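Local coordinates for protein fanconi-associated nuclease 1 homolog (Pseudomonas aeruginosa, PDB 5Y7Q) that is a FAN1-family nuclease homolog, a multidomain, largely helical protein with a VRR-NUC domain that is seen bound to nucleic acid, at residues R279-F284 against S306-A311; G409-L414 against A510-L515. All blocks are in the same frame, centred on the assembly; numbering follows the deposited sequence.

Contact 1: R279-F284 against S306-A311; sequences RVKLLF and SSHPGA
The ST turn at S306, in the link between helix 296-304 and helix 311-321, docks on V280 and F284 of helix 273-292. Its hydroxyl serves both sides. S306 OG donates to V280 O at 3.1 Å and accepts from H308 N at 3.1 Å, the latter bond fairly straight with an angle of 158° at the hydrogen. V280 O also takes the ordinary helical bond from F284 N; the hydroxyl and the amide approach the carbonyl from opposite faces of its plane, so a helix-internal oxygen gains a second donor without giving up its first.

Beyond the hydroxyl, van der Waals contact takes over. V280 divides its branches, CG2 lying against S307 N and OG and CG1 meeting H308 CB at 3.6 Å, where the methyl also sits at the edge of the imidazole. From H308 to A311 the link folds into a type II beta turn, closed by A311 N to H308 O; G310, with its positive phi, occupies the third position and is also the N-cap of helix 311-321.

F284, whose chi1 of -166° turns CG away from its backbone N, brings its ring against H308 and A311. H308 CD2 stands 3.6 Å above the plane, over the ring centre, and the two rings are inclined at 36°, neither stacked nor edge-to-face. At the phenyl edge, A311 CA lies 3.6 Å from F284 CE1. Y303 and F284 also form an edge-to-face pair. K281 runs alongside the imidazole, its CB 3.9 Å from H308 ND1.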
loop_
_atom_site.group_PDB
_atom_site.type_symbol
_atom_site.label_atom_id
_atom_site.label_comp_id
_atom_site.label_asym_id
_atom_site.label_seq_id
_atom_site.Cartn_x
_atom_site.Cartn_y
_atom_site.Cartn_z
ATOM N N ARG A 279 -4.646 2.714 -13.695
ATOM C CA ARG A 279 -3.960 3.105 -14.924
ATOM C C ARG A 279 -3.188 4.392 -14.724
ATOM O O ARG A 279 -2.009 4.507 -15.100
ATOM C CB ARG A 279 -4.952 3.309 -16.056
ATOM C CG ARG A 279 -4.298 3.967 -17.243
ATOM C CD ARG A 279 -5.175 3.932 -18.457
ATOM N NE ARG A 279 -5.872 5.199 -18.593
ATOM C CZ ARG A 279 -5.424 6.198 -19.343
ATOM N NH1 ARG A 279 -6.114 7.333 -19.416
ATOM N NH2 ARG A 279 -4.288 6.053 -20.027
ATOM N N VAL A 280 -3.858 5.373 -14.133
ATOM C CA VAL A 280 -3.321 6.720 -14.018
ATOM C C VAL A 280 -2.105 6.734 -13.088
ATOM O O VAL A 280 -1.103 7.420 -13.353
ATOM C CB VAL A 280 -4.473 7.642 -13.563
ATOM C CG1 VAL A 280 -4.315 8.113 -12.112
ATOM C CG2 VAL A 280 -4.722 8.764 -14.573
ATOM N N LYS A 281 -2.144 5.921 -12.024
ATOM C CA LYS A 281 -0.965 5.742 -11.189
ATOM C C LYS A 281 0.190 5.187 -12.008
ATOM O O LYS A 281 1.331 5.663 -11.905
ATOM C CB LYS A 281 -1.296 4.820 -10.008
ATOM C CG LYS A 281 -0.135 4.624 -9.028
ATOM C CD LYS A 281 -0.502 3.697 -7.854
ATOM C CE LYS A 281 0.635 3.592 -6.811
ATOM N NZ LYS A 281 0.420 2.493 -5.808
ATOM N N LEU A 282 -0.099 4.201 -12.858
ATOM C CA LEU A 282 0.968 3.561 -13.616
ATOM C C LEU A 282 1.643 4.551 -14.561
ATOM O O LEU A 282 2.878 4.661 -14.595
ATOM C CB LEU A 282 0.381 2.379 -14.368
ATOM C CG LEU A 282 1.256 1.383 -15.068
ATOM C CD1 LEU A 282 2.021 0.632 -14.041
ATOM C CD2 LEU A 282 0.321 0.479 -15.810
ATOM N N LEU A 283 0.845 5.291 -15.333
ATOM C CA LEU A 283 1.391 6.389 -16.125
ATOM C C LEU A 283 2.290 7.281 -15.284
ATOM O O LEU A 283 3.402 7.640 -15.700
ATOM C CB LEU A 283 0.264 7.224 -16.723
ATOM C CG LEU A 283 -0.423 6.532 -17.881
ATOM C CD1 LEU A 283 -1.533 7.430 -18.384
ATOM C CD2 LEU A 283 0.585 6.248 -18.970
ATOM N N PHE A 284 1.815 7.655 -14.093
ATOM C CA PHE A 284 2.610 8.505 -13.208
ATOM C C PHE A 284 4.014 7.928 -13.012
ATOM O O PHE A 284 5.018 8.592 -13.301
ATOM C CB PHE A 284 1.872 8.675 -11.870
ATOM C CG PHE A 284 2.404 9.781 -10.991
ATOM C CD1 PHE A 284 2.060 11.094 -11.228
ATOM C CD2 PHE A 284 3.213 9.494 -9.903
ATOM C CE1 PHE A 284 2.544 12.101 -10.418
ATOM C CE2 PHE A 284 3.703 10.489 -9.093
ATOM C CZ PHE A 284 3.372 11.793 -9.345
ATOM N N SER A 306 -2.102 11.989 -17.249
ATOM C CA SER A 306 -2.525 11.356 -16.007
ATOM C C SER A 306 -3.275 12.340 -15.106
ATOM O O SER A 306 -2.849 13.492 -14.929
ATOM C CB SER A 306 -1.312 10.794 -15.266
ATOM O OG SER A 306 -1.666 10.417 -13.951
ATOM N N SER A 307 -4.393 11.883 -14.535
ATOM C CA SER A 307 -5.157 12.647 -13.549
ATOM C C SER A 307 -4.751 12.311 -12.116
ATOM O O SER A 307 -5.415 12.748 -11.169
ATOM C CB SER A 307 -6.668 12.434 -13.740
ATOM O OG SER A 307 -7.056 11.088 -13.511
ATOM N N HIS A 308 -3.699 11.518 -11.951
ATOM C CA HIS A 308 -3.179 11.176 -10.635
ATOM C C HIS A 308 -2.917 12.443 -9.817
ATOM O O HIS A 308 -2.478 13.461 -10.370
ATOM C CB HIS A 308 -1.890 10.364 -10.800
ATOM C CG HIS A 308 -1.377 9.763 -9.532
ATOM N ND1 HIS A 308 -1.860 8.577 -9.024
ATOM C CD2 HIS A 308 -0.421 10.181 -8.670
ATOM C CE1 HIS A 308 -1.225 8.293 -7.900
ATOM N NE2 HIS A 308 -0.348 9.253 -7.662
ATOM N N PRO A 309 -3.173 12.426 -8.513
ATOM C CA PRO A 309 -3.004 13.655 -7.722
ATOM C C PRO A 309 -1.543 14.093 -7.687
ATOM O O PRO A 309 -0.641 13.289 -7.447
ATOM C CB PRO A 309 -3.521 13.249 -6.337
ATOM C CG PRO A 309 -3.328 11.779 -6.297
ATOM C CD PRO A 309 -3.608 11.293 -7.685
ATOM N N GLY A 310 -1.306 15.380 -7.948
ATOM C CA GLY A 310 0.052 15.892 -8.012
ATOM C C GLY A 310 0.747 15.752 -9.356
ATOM O O GLY A 310 1.888 16.212 -9.489
ATOM N N ALA A 311 0.086 15.165 -10.365
ATOM C CA ALA A 311 0.700 14.962 -11.672
ATOM C C ALA A 311 0.823 16.251 -12.482
ATOM O O ALA A 311 1.850 16.475 -13.128
ATOM C CB ALA A 311 -0.092 13.924 -12.470
#

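Contact 2: G409-L414 against A510-L515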
loop_
_atom_site.group_PDB
_atom_site.type_symbol
_atom_site.label_atom_id
_atom_site.label_comp_id
_atom_site.label_asym_id
_atom_site.label_seq_id
_atom_site.Cartn_x
_atom_site.Cartn_y
_atom_site.Cartn_z
ATOM N N GLY A 409 -1.016 10.320 14.408
ATOM C CA GLY A 409 -1.721 9.145 14.879
ATOM C C GLY A 409 -2.791 9.414 15.921
ATOM O O GLY A 409 -3.791 8.687 15.991
ATOM N N LEU A 410 -2.606 10.432 16.760
ATOM C CA LEU A 410 -3.623 10.705 17.772
ATOM C C LEU A 410 -4.866 11.335 17.151
ATOM O O LEU A 410 -5.991 10.880 17.391
ATOM C CB LEU A 410 -3.062 11.594 18.870
ATOM C CG LEU A 410 -4.206 12.174 19.698
ATOM C CD1 LEU A 410 -4.837 11.091 20.567
ATOM C CD2 LEU A 410 -3.733 13.368 20.513
ATOM N N ILE A 411 -4.682 12.362 16.321
ATOM C CA ILE A 411 -5.836 13.030 15.731
ATOM C C ILE A 411 -6.571 12.111 14.759
ATOM O O ILE A 411 -7.809 12.040 14.780
ATOM C CB ILE A 411 -5.391 14.339 15.073
ATOM C CG1 ILE A 411 -4.936 15.268 16.177
ATOM C CG2 ILE A 411 -6.517 14.955 14.282
ATOM C CD1 ILE A 411 -4.444 16.582 15.696
ATOM N N ASN A 412 -5.839 11.389 13.899
ATOM C CA ASN A 412 -6.507 10.422 13.033
ATOM C C ASN A 412 -7.224 9.372 13.859
ATOM O O ASN A 412 -8.366 9.017 13.554
ATOM C CB ASN A 412 -5.526 9.762 12.075
ATOM C CG ASN A 412 -5.001 10.722 11.049
ATOM O OD1 ASN A 412 -5.348 11.898 11.071
ATOM N ND2 ASN A 412 -4.134 10.244 10.167
ATOM N N SER A 413 -6.599 8.901 14.942
ATOM C CA SER A 413 -7.266 7.898 15.760
ATOM C C SER A 413 -8.576 8.429 16.307
ATOM O O SER A 413 -9.623 7.803 16.141
ATOM C CB SER A 413 -6.349 7.442 16.882
ATOM O OG SER A 413 -5.330 6.621 16.340
ATOM N N LEU A 414 -8.546 9.595 16.953
ATOM C CA LEU A 414 -9.778 10.170 17.479
ATOM C C LEU A 414 -10.845 10.259 16.395
ATOM O O LEU A 414 -12.030 9.997 16.650
ATOM C CB LEU A 414 -9.489 11.547 18.083
ATOM C CG LEU A 414 -8.599 11.501 19.321
ATOM C CD1 LEU A 414 -8.147 12.882 19.683
ATOM C CD2 LEU A 414 -9.350 10.884 20.460
ATOM N N ALA A 510 -12.603 20.963 13.568
ATOM C CA ALA A 510 -11.808 21.573 12.505
ATOM C C ALA A 510 -10.898 20.536 11.839
ATOM O O ALA A 510 -10.944 20.334 10.616
ATOM C CB ALA A 510 -11.003 22.745 13.065
ATOM N N TRP A 511 -10.091 19.840 12.640
ATOM C CA TRP A 511 -9.215 18.810 12.096
ATOM C C TRP A 511 -10.002 17.760 11.326
ATOM O O TRP A 511 -9.642 17.403 10.201
ATOM C CB TRP A 511 -8.410 18.155 13.218
ATOM C CG TRP A 511 -7.531 19.100 13.914
ATOM C CD1 TRP A 511 -6.914 20.204 13.378
ATOM C CD2 TRP A 511 -7.191 19.081 15.292
ATOM N NE1 TRP A 511 -6.197 20.865 14.350
ATOM C CE2 TRP A 511 -6.353 20.197 15.536
ATOM C CE3 TRP A 511 -7.518 18.239 16.352
ATOM C CZ2 TRP A 511 -5.830 20.474 16.792
ATOM C CZ3 TRP A 511 -6.993 18.515 17.600
ATOM C CH2 TRP A 511 -6.160 19.624 17.811
ATOM N N PHE A 512 -11.088 17.257 11.912
ATOM C CA PHE A 512 -11.820 16.140 11.312
ATOM C C PHE A 512 -12.395 16.519 9.951
ATOM O O PHE A 512 -12.362 15.720 9.001
ATOM C CB PHE A 512 -12.922 15.671 12.265
ATOM C CG PHE A 512 -12.395 14.995 13.504
ATOM C CD1 PHE A 512 -11.023 14.785 13.670
ATOM C CD2 PHE A 512 -13.256 14.545 14.482
ATOM C CE1 PHE A 512 -10.518 14.166 14.806
ATOM C CE2 PHE A 512 -12.756 13.907 15.612
ATOM C CZ PHE A 512 -11.391 13.721 15.779
ATOM N N GLU A 513 -12.901 17.745 9.824
ATOM C CA GLU A 513 -13.399 18.184 8.530
ATOM C C GLU A 513 -12.262 18.379 7.536
ATOM O O GLU A 513 -12.442 18.126 6.336
ATOM C CB GLU A 513 -14.215 19.466 8.685
ATOM C CG GLU A 513 -15.448 19.530 7.791
ATOM C CD GLU A 513 -16.724 19.097 8.506
ATOM O OE1 GLU A 513 -17.110 19.745 9.508
ATOM O OE2 GLU A 513 -17.337 18.101 8.062
ATOM N N ARG A 514 -11.083 18.803 8.002
ATOM C CA ARG A 514 -9.965 18.935 7.067
ATOM C C ARG A 514 -9.541 17.576 6.520
ATOM O O ARG A 514 -9.272 17.436 5.319
ATOM C CB ARG A 514 -8.775 19.634 7.728
ATOM C CG ARG A 514 -7.665 20.010 6.738
ATOM C CD ARG A 514 -6.507 20.736 7.408
ATOM N NE ARG A 514 -5.209 20.280 6.914
ATOM C CZ ARG A 514 -4.525 20.856 5.928
ATOM N NH1 ARG A 514 -5.006 21.937 5.300
ATOM N NH2 ARG A 514 -3.350 20.338 5.572
ATOM N N LEU A 515 -9.473 16.563 7.388
ATOM C CA LEU A 515 -9.139 15.215 6.940
ATOM C C LEU A 515 -10.161 14.694 5.933
ATOM O O LEU A 515 -9.793 14.222 4.845
ATOM C CB LEU A 515 -9.043 14.290 8.150
ATOM C CG LEU A 515 -8.650 12.854 7.838
ATOM C CD1 LEU A 515 -7.428 12.814 6.910
ATOM C CD2 LEU A 515 -8.374 12.142 9.140
#
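I411 of helix 409-418 and W511 of helix 505-517 meet with their side chains at about a right angle, methyl over indole. The methyl sits over the face in a CH-pi contact: I411 CD1 lies 3.7 Å from the centroid of the six-membered ring of W511 and 16° off its normal. I411 CG1 is anti to the carbonyl carbon and the chain continues extended to CD1 (chi2 179°), which carries the methyl over the ring, while the other branch, I411 CG2, rests near W511 CB at 3.9 Å.

The two helix segments cross almost perpendicularly, at -84°, their axes 10.2 Å apart at closest approach. Segment 510-515 lies within the VRR-NUC range, helix 409-418 follows edge strand 402-405 of the mixed five-stranded sheet, and M541 of strand 538-545 in that sheet touches both I411 and W511.

F512 instead reaches the other helix with the far end of its ring, which bridges positions one helical turn apart. Its CE1 comes to 3.4 Å from I411 O and its CZ to 3.6 Å from L414 C, both oblique to the ring; F415 packs edge-to-face with it. N412 and L515 also cross at about a right angle, with L515 CD2 3.6 Å from N412 OD1, while N412 ND2 bonds to R523 O.

Overall arrangement
The two contacts are in series along the chain, with centres about 27 Å apart and no shared helix. Contact 1 is partly buried: a helix receives a non-helical link, and polar chemistry fixes the backbone of that link while an aromatic pair and a valine fill in around it. Contact 2 is wholly buried and joins segments 96 residues apart through aliphatic and aromatic packing; the polar groups of N412 and S413 find partners outside the opposing segment, N412 at R523 and S413 at G409 O of its own helix and at Y487. The first thus joins elements close in sequence, with one helix between them, the second distant ones. Their nearest atoms lie about 7 Å and 11 Å, respectively, from the bound nucleic acid.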